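Local coordinates for ABC transporter substrate binding protein (Ribose) (Agrobacterium vitis, PDB 4WUT), which probably serves as the periplasmic sugar-binding component of an ABC transporter, holding D-fucose in a cleft between its two lobes, at residues 147-159 and 209-222. Residues are numbered along the deposited sequence; the frame is centred on the assembly and turned at random.
Sequences KVGTEGKIAVMSY and NADLKGIFGANEPT. With FCB (beta-D-fucopyranose), chain E.
Lys153 NZ meets two acceptors of the turn 209-212: Asn209 OD1 at 2.8 Å, on a lone pair in the amide plane, and Asp211 OD1 at 3.2 Å, a salt bridge through the syn lone pair. This clasp lies at the N-terminal end of two neighbouring parallel strands, 153-158 and 214-217, in one lobe of a periplasmic binding protein, and the pair illustrates how a parallel sheet delivers the loops at the C-terminal ends of its strands to a ligand. Backbone bonds run from Lys213 N to Lys153 O, Ala155 N to Gly214 O, Phe216 N to Ala155 O, Met157 N to Phe216 O and Ala218 N to Met157 O (2.9 Å). Strand 184-190 continues the sheet beyond 153-158. Beyond the strand ends, Asn219 caps helix 220-232: its OD1 takes hydrogens from Thr222 N and Thr222 OG1 (2.7 Å), which arrive from opposite faces of the amide. Together with a bond between ND2 and Ser193, that grip helps fix the amide's rotation, so that ND2 also reaches O4 of the bound fucose. The amide also lies nearly parallel to the Tyr159 ring, 8° between planes; Tyr159 OH bonds to Ser165, another pocket residue. The methyl of Ala155 touches both Leu212 CD2 and Ile215 CG1 and packs against Val205 of helix 195-208. Selenomethionine Met157 turns at chi2 (-51°), which puts SE 4.0 Å from Ile215 CD1, while Thr222 CG2 packs 3.6 Å from Met157 CB.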
ATOM      1  N   LYS A 147       2.178 -23.054   3.772  1.00 16.42           N
ATOM      2  CA  LYS A 147       2.053 -23.763   2.523  1.00 16.80           C
ATOM      3  C   LYS A 147       3.394 -24.317   2.056  1.00 16.73           C
ATOM      4  O   LYS A 147       3.448 -25.433   1.516  1.00 23.46           O
ATOM      5  CB  LYS A 147       1.408 -22.869   1.453  1.00 17.65           C
ATOM      6  CG  LYS A 147       1.259 -23.509   0.111  1.00 28.27           C
ATOM      7  CD  LYS A 147       0.143 -24.527   0.062  1.00 33.53           C
ATOM      8  CE  LYS A 147       0.230 -25.341  -1.229  1.00 40.03           C
ATOM      9  NZ  LYS A 147       1.558 -26.043  -1.354  1.00 44.58           N
ATOM     10  N   VAL A 148       4.473 -23.592   2.325  1.00 15.95           N
ATOM     11  CA  VAL A 148       5.798 -23.947   1.836  1.00 15.98           C
ATOM     12  C   VAL A 148       6.564 -24.850   2.790  1.00 18.13           C
ATOM     13  O   VAL A 148       7.393 -25.659   2.361  1.00 19.76           O
ATOM     14  CB  VAL A 148       6.628 -22.677   1.597  1.00 18.48           C
ATOM     15  CG1 VAL A 148       8.118 -22.994   1.526  1.00 29.44           C
ATOM     16  CG2 VAL A 148       6.132 -21.961   0.334  1.00 21.01           C
ATOM     17  N   GLY A 149       6.259 -24.738   4.083  1.00 16.88           N
ATOM     18  CA  GLY A 149       7.104 -25.329   5.112  1.00 17.61           C
ATOM     19  C   GLY A 149       8.222 -24.369   5.519  1.00 17.10           C
ATOM     20  O   GLY A 149       8.171 -23.162   5.238  1.00 16.14           O
ATOM     21  N   THR A 150       9.264 -24.922   6.128  1.00 17.91           N
ATOM     22  CA  THR A 150      10.251 -24.099   6.809  1.00 17.85           C
ATOM     23  C   THR A 150      11.661 -24.220   6.231  1.00 18.16           C
ATOM     24  O   THR A 150      12.593 -23.593   6.758  1.00 18.38           O
ATOM     25  CB  THR A 150      10.281 -24.455   8.323  1.00 18.91           C
ATOM     26  OG1 THR A 150      10.394 -25.873   8.490  1.00 20.08           O
ATOM     27  CG2 THR A 150       9.014 -23.967   9.006  1.00 18.68           C
ATOM     28  N   GLU A 151      11.812 -24.988   5.151  1.00 18.35           N
ATOM     29  CA  GLU A 151      13.102 -25.194   4.489  1.00 18.87           C
ATOM     30  C   GLU A 151      12.978 -24.864   3.003  1.00 18.86           C
ATOM     31  O   GLU A 151      11.981 -25.179   2.367  1.00 19.93           O
ATOM     32  CB  GLU A 151      13.582 -26.643   4.653  1.00 20.27           C
ATOM     33  CG  GLU A 151      13.847 -27.055   6.082  1.00 25.83           C
ATOM     34  CD  GLU A 151      13.977 -28.567   6.244  1.00 38.55           C
ATOM     35  OE1 GLU A 151      14.516 -29.231   5.334  1.00 44.79           O
ATOM     36  OE2 GLU A 151      13.531 -29.102   7.280  1.00 44.87           O
ATOM     37  N   GLY A 152      13.987 -24.215   2.446  1.00 18.16           N
ATOM     38  CA  GLY A 152      13.980 -23.900   1.030  1.00 17.79           C
ATOM     39  C   GLY A 152      14.159 -22.420   0.807  1.00 16.88           C
ATOM     40  O   GLY A 152      14.456 -21.649   1.726  1.00 17.35           O
ATOM     41  N   LYS A 153      13.922 -22.013  -0.432  1.00 16.49           N
ATOM     42  CA  LYS A 153      14.181 -20.649  -0.863  1.00 15.83           C
ATOM     43  C   LYS A 153      12.880 -19.947  -1.247  1.00 14.76           C
ATOM     44  O   LYS A 153      12.032 -20.531  -1.934  1.00 14.83           O
ATOM     45  CB  LYS A 153      15.089 -20.674  -2.083  1.00 16.55           C
ATOM     46  CG  LYS A 153      16.496 -21.172  -1.838  1.00 23.46           C
ATOM     47  CD  LYS A 153      17.179 -21.515  -3.149  1.00 31.71           C
ATOM     48  CE  LYS A 153      17.941 -20.357  -3.710  1.00 28.81           C
ATOM     49  NZ  LYS A 153      18.415 -20.620  -5.114  1.00 30.07           N
ATOM     50  N   ILE A 154      12.731 -18.703  -0.821  1.00 13.96           N
ATOM     51  CA  ILE A 154      11.631 -17.872  -1.278  1.00 13.10           C
ATOM     52  C   ILE A 154      12.176 -16.518  -1.735  1.00 12.73           C
ATOM     53  O   ILE A 154      13.243 -16.104  -1.291  1.00 13.74           O
ATOM     54  CB  ILE A 154      10.554 -17.659  -0.209  1.00 12.54           C
ATOM     55  CG1 ILE A 154      11.126 -16.895   0.981  1.00 12.63           C
ATOM     56  CG2 ILE A 154       9.907 -19.005   0.197  1.00 13.05           C
ATOM     57  CD1 ILE A 154      10.052 -16.466   1.982  1.00 17.61           C
ATOM     58  N   ALA A 155      11.447 -15.849  -2.616  1.00 12.28           N
ATOM     59  CA  ALA A 155      11.853 -14.540  -3.126  1.00 12.01           C
ATOM     60  C   ALA A 155      10.950 -13.445  -2.619  1.00 11.15           C
ATOM     61  O   ALA A 155       9.742 -13.639  -2.470  1.00 10.83           O
ATOM     62  CB  ALA A 155      11.823 -14.546  -4.644  1.00 12.44           C
ATOM     63  N   VAL A 156      11.532 -12.266  -2.378  1.00 10.95           N
ATOM     64  CA  VAL A 156      10.778 -11.099  -1.953  1.00 10.28           C
ATOM     65  C   VAL A 156      10.836 -10.042  -3.054  1.00 10.22           C
ATOM     66  O   VAL A 156      11.918  -9.488  -3.352  1.00 10.60           O
ATOM     67  CB  VAL A 156      11.336 -10.513  -0.645  1.00 10.26           C
ATOM     68  CG1 VAL A 156      10.660  -9.198  -0.338  1.00  9.74           C
ATOM     69  CG2 VAL A 156      11.122 -11.514   0.478  1.00 10.44           C
HETATM   70  N   MSE A 157       9.675  -9.782  -3.642  1.00  9.93           N
HETATM   71  CA  MSE A 157       9.486  -8.761  -4.675  1.00  9.97           C
HETATM   72  C   MSE A 157       8.832  -7.561  -4.010  1.00  9.42           C
HETATM   73  O   MSE A 157       7.635  -7.569  -3.660  1.00  9.14           O
HETATM   74  CB  MSE A 157       8.587  -9.289  -5.810  1.00 10.31           C
HETATM   75  CG  MSE A 157       8.906 -10.723  -6.234  1.00 10.92           C
HETATM   76 SE   MSE A 157      10.792 -11.095  -6.653  1.00 16.07          SE
HETATM   77  CE  MSE A 157      10.986 -10.094  -8.262  1.00 12.38           C
ATOM     78  N   SER A 158       9.629  -6.502  -3.831  1.00  9.44           N
ATOM     79  CA  SER A 158       9.145  -5.294  -3.203  1.00  9.08           C
ATOM     80  C   SER A 158       9.005  -4.172  -4.238  1.00  9.24           C
ATOM     81  O   SER A 158       9.097  -4.418  -5.428  1.00  9.64           O
ATOM     82  CB  SER A 158      10.062  -4.903  -2.055  1.00  9.84           C
ATOM     83  OG  SER A 158       9.499  -3.819  -1.328  1.00 10.09           O
ATOM     84  N   TYR A 159       8.692  -2.977  -3.757  1.00  9.80           N
ATOM     85  CA  TYR A 159       8.282  -1.900  -4.641  1.00  9.25           C
ATOM     86  C   TYR A 159       9.255  -0.732  -4.563  1.00  9.56           C
ATOM     87  O   TYR A 159      10.213  -0.684  -5.330  1.00 10.14           O
ATOM     88  CB  TYR A 159       6.797  -1.493  -4.420  1.00  9.02           C
ATOM     89  CG  TYR A 159       6.244  -1.381  -3.037  1.00  8.94           C
ATOM     90  CD1 TYR A 159       5.989  -2.517  -2.275  1.00  9.07           C
ATOM     91  CD2 TYR A 159       5.840  -0.156  -2.524  1.00  9.37           C
ATOM     92  CE1 TYR A 159       5.426  -2.437  -1.032  1.00 10.11           C
ATOM     93  CE2 TYR A 159       5.265  -0.068  -1.279  1.00  9.37           C
ATOM     94  CZ  TYR A 159       5.059  -1.213  -0.533  1.00  9.75           C
ATOM     95  OH  TYR A 159       4.484  -1.137   0.706  1.00 10.41           O
ATOM     96  N   ASN A 209      16.409 -19.235 -10.220  1.00  9.23           N
ATOM     97  CA  ASN A 209      16.178 -20.094  -9.058  1.00 11.50           C
ATOM     98  C   ASN A 209      15.170 -21.213  -9.350  1.00 10.28           C
ATOM     99  O   ASN A 209      14.001 -21.136  -8.977  1.00 10.69           O
ATOM    100  CB  ASN A 209      15.705 -19.270  -7.863  1.00  9.47           C
ATOM    101  CG  ASN A 209      16.710 -18.216  -7.448  1.00  8.69           C
ATOM    102  OD1 ASN A 209      17.672 -18.510  -6.714  1.00 13.99           O
ATOM    103  ND2 ASN A 209      16.494 -16.998  -7.899  1.00 11.73           N
ATOM    104  N   ALA A 210      15.633 -22.253 -10.014  1.00 11.80           N
ATOM    105  CA  ALA A 210      14.765 -23.366 -10.383  1.00 11.66           C
ATOM    106  C   ALA A 210      14.120 -24.015  -9.174  1.00 14.98           C
ATOM    107  O   ALA A 210      13.036 -24.590  -9.282  1.00 13.94           O
ATOM    108  CB  ALA A 210      15.538 -24.411 -11.158  1.00 12.86           C
ATOM    109  N   ASP A 211      14.806 -23.931  -8.037  1.00 13.10           N
ATOM    110  CA  ASP A 211      14.353 -24.557  -6.793  1.00 14.43           C
ATOM    111  C   ASP A 211      13.473 -23.641  -5.936  1.00 13.03           C
ATOM    112  O   ASP A 211      13.125 -24.009  -4.825  1.00 15.65           O
ATOM    113  CB  ASP A 211      15.563 -25.011  -5.955  1.00 17.01           C
ATOM    114  CG  ASP A 211      16.574 -23.880  -5.689  1.00 22.09           C
ATOM    115  OD1 ASP A 211      16.553 -22.832  -6.371  1.00 18.59           O
ATOM    116  OD2 ASP A 211      17.437 -24.078  -4.806  1.00 27.04           O
ATOM    117  N   LEU A 212      13.096 -22.478  -6.441  1.00 11.62           N
ATOM    118  CA  LEU A 212      12.298 -21.546  -5.656  1.00 10.29           C
ATOM    119  C   LEU A 212      10.998 -22.190  -5.207  1.00 10.50           C
ATOM    120  O   LEU A 212      10.296 -22.823  -6.006  1.00 13.60           O
ATOM    121  CB  LEU A 212      12.002 -20.280  -6.485  1.00  9.32           C
ATOM    122  CG  LEU A 212      11.616 -19.038  -5.696  1.00 11.91           C
ATOM    123  CD1 LEU A 212      12.803 -18.524  -4.922  1.00 13.15           C
ATOM    124  CD2 LEU A 212      11.084 -17.961  -6.608  1.00 12.14           C
ATOM    125  N   LYS A 213      10.706 -22.095  -3.913  1.00 10.75           N
ATOM    126  CA  LYS A 213       9.498 -22.698  -3.381  1.00 10.94           C
ATOM    127  C   LYS A 213       8.342 -21.725  -3.235  1.00 10.49           C
ATOM    128  O   LYS A 213       7.188 -22.149  -3.245  1.00 12.98           O
ATOM    129  CB  LYS A 213       9.769 -23.371  -2.033  1.00 12.41           C
ATOM    130  CG  LYS A 213      10.650 -24.597  -2.135  1.00 18.59           C
ATOM    131  CD  LYS A 213      10.914 -25.237  -0.782  1.00 24.12           C
ATOM    132  CE  LYS A 213      10.572 -26.694  -0.780  1.00 35.32           C
ATOM    133  NZ  LYS A 213      11.316 -27.456  -1.815  1.00 37.76           N
ATOM    134  N   GLY A 214       8.643 -20.431  -3.112  1.00 11.25           N
ATOM    135  CA  GLY A 214       7.610 -19.436  -2.899  1.00 10.48           C
ATOM    136  C   GLY A 214       8.090 -18.041  -3.237  1.00 10.12           C
ATOM    137  O   GLY A 214       9.288 -17.815  -3.399  1.00  9.01           O
ATOM    138  N   ILE A 215       7.147 -17.112  -3.333  1.00  9.04           N
ATOM    139  CA  ILE A 215       7.447 -15.755  -3.798  1.00  9.55           C
ATOM    140  C   ILE A 215       6.361 -14.807  -3.285  1.00  7.47           C
ATOM    141  O   ILE A 215       5.156 -15.114  -3.324  1.00 10.47           O
ATOM    142  CB  ILE A 215       7.620 -15.711  -5.352  1.00  8.52           C
ATOM    143  CG1 ILE A 215       8.065 -14.321  -5.827  1.00 10.35           C
ATOM    144  CG2 ILE A 215       6.348 -16.170  -6.061  1.00  9.25           C
ATOM    145  CD1 ILE A 215       8.571 -14.346  -7.262  1.00 11.16           C
ATOM    146  N   PHE A 216       6.823 -13.683  -2.743  1.00  8.65           N
ATOM    147  CA  PHE A 216       5.996 -12.647  -2.134  1.00 10.35           C
ATOM    148  C   PHE A 216       6.075 -11.358  -2.941  1.00  9.16           C
ATOM    149  O   PHE A 216       7.158 -10.892  -3.244  1.00  9.35           O
ATOM    150  CB  PHE A 216       6.498 -12.428  -0.697  1.00 10.73           C
ATOM    151  CG  PHE A 216       5.846 -11.297   0.044  1.00 10.01           C
ATOM    152  CD1 PHE A 216       4.469 -11.201   0.130  1.00  9.89           C
ATOM    153  CD2 PHE A 216       6.615 -10.345   0.712  1.00  8.76           C
ATOM    154  CE1 PHE A 216       3.861 -10.188   0.846  1.00 10.27           C
ATOM    155  CE2 PHE A 216       6.005  -9.332   1.405  1.00  7.93           C
ATOM    156  CZ  PHE A 216       4.642  -9.242   1.458  1.00 10.84           C
ATOM    157  N   GLY A 217       4.918 -10.834  -3.327  1.00  7.35           N
ATOM    158  CA  GLY A 217       4.799  -9.579  -4.051  1.00  7.72           C
ATOM    159  C   GLY A 217       4.127  -8.542  -3.172  1.00  9.01           C
ATOM    160  O   GLY A 217       2.948  -8.687  -2.851  1.00 10.07           O
ATOM    161  N   ALA A 218       4.842  -7.487  -2.786  1.00  7.26           N
ATOM    162  CA  ALA A 218       4.428  -6.732  -1.615  1.00  9.19           C
ATOM    163  C   ALA A 218       3.465  -5.576  -1.826  1.00  8.13           C
ATOM    164  O   ALA A 218       3.089  -4.901  -0.870  1.00  9.78           O
ATOM    165  CB  ALA A 218       5.667  -6.262  -0.848  1.00  9.00           C
ATOM    166  N   ASN A 219       3.089  -5.298  -3.067  1.00  7.30           N
ATOM    167  CA  ASN A 219       2.013  -4.360  -3.339  1.00  7.32           C
ATOM    168  C   ASN A 219       1.322  -4.681  -4.664  1.00  8.53           C
ATOM    169  O   ASN A 219       1.712  -5.611  -5.382  1.00  7.52           O
ATOM    170  CB  ASN A 219       2.477  -2.893  -3.275  1.00  9.03           C
ATOM    171  CG  ASN A 219       3.189  -2.416  -4.534  1.00  9.57           C
ATOM    172  OD1 ASN A 219       3.666  -3.190  -5.365  1.00  9.24           O
ATOM    173  ND2 ASN A 219       3.285  -1.103  -4.663  1.00  8.87           N
ATOM    174  N   GLU A 220       0.305  -3.898  -4.966  1.00  9.80           N
ATOM    175  CA  GLU A 220      -0.582  -4.190  -6.088  1.00 10.22           C
ATOM    176  C   GLU A 220       0.154  -4.391  -7.432  1.00 10.49           C
ATOM    177  O   GLU A 220       0.075  -5.474  -8.035  1.00  8.82           O
ATOM    178  CB  GLU A 220      -1.699  -3.141  -6.188  1.00  9.41           C
ATOM    179  CG  GLU A 220      -2.666  -3.391  -7.343  1.00 11.02           C
ATOM    180  CD  GLU A 220      -3.646  -2.234  -7.522  1.00 16.35           C
ATOM    181  OE1 GLU A 220      -3.212  -1.132  -7.929  1.00 17.03           O
ATOM    182  OE2 GLU A 220      -4.844  -2.401  -7.230  1.00 16.64           O
ATOM    183  N   PRO A 221       0.887  -3.371  -7.911  1.00  8.29           N
ATOM    184  CA  PRO A 221       1.509  -3.582  -9.218  1.00  9.57           C
ATOM    185  C   PRO A 221       2.587  -4.667  -9.193  1.00  9.20           C
ATOM    186  O   PRO A 221       2.807  -5.361 -10.189  1.00  9.32           O
ATOM    187  CB  PRO A 221       2.122  -2.222  -9.543  1.00  9.46           C
ATOM    188  CG  PRO A 221       2.298  -1.562  -8.188  1.00 10.22           C
ATOM    189  CD  PRO A 221       1.093  -1.996  -7.438  1.00  9.35           C
ATOM    190  N   THR A 222       3.258  -4.830  -8.069  1.00  7.78           N
ATOM    191  CA  THR A 222       4.336  -5.797  -7.993  1.00  8.34           C
ATOM    192  C   THR A 222       3.727  -7.192  -8.053  1.00  8.31           C
ATOM    193  O   THR A 222       4.242  -8.073  -8.734  1.00  9.32           O
ATOM    194  CB  THR A 222       5.192  -5.605  -6.730  1.00  7.33           C
ATOM    195  OG1 THR A 222       5.722  -4.270  -6.689  1.00  8.97           O
ATOM    196  CG2 THR A 222       6.294  -6.587  -6.670  1.00  9.25           C
TER
HETATM  197  C1  FCB E 404      -0.399  -0.473  -1.731  1.00  6.39           C
HETATM  198  C2  FCB E 404       0.533   0.334  -0.838  1.00 12.22           C
HETATM  199  C3  FCB E 404       0.641   1.692  -1.275  1.00 13.19           C
HETATM  200  C4  FCB E 404       1.024   1.756  -2.777  1.00 13.17           C
HETATM  201  C5  FCB E 404      -0.012   0.857  -3.505  1.00 12.00           C
HETATM  202  C6  FCB E 404       0.226   0.807  -5.043  1.00 13.06           C
HETATM  203  O1  FCB E 404      -0.176  -1.765  -1.417  1.00 10.01           O
HETATM  204  O2  FCB E 404      -0.058   0.308   0.491  1.00 11.33           O
HETATM  205  O3  FCB E 404       1.663   2.311  -0.452  1.00 13.33           O
HETATM  206  O4  FCB E 404       2.391   1.324  -2.993  1.00 15.67           O
HETATM  207  O5  FCB E 404       0.085  -0.426  -3.066  1.00 14.30           O
HETATM  208  O   HOH W   1      14.190 -24.175  -2.332  1.00 19.41           O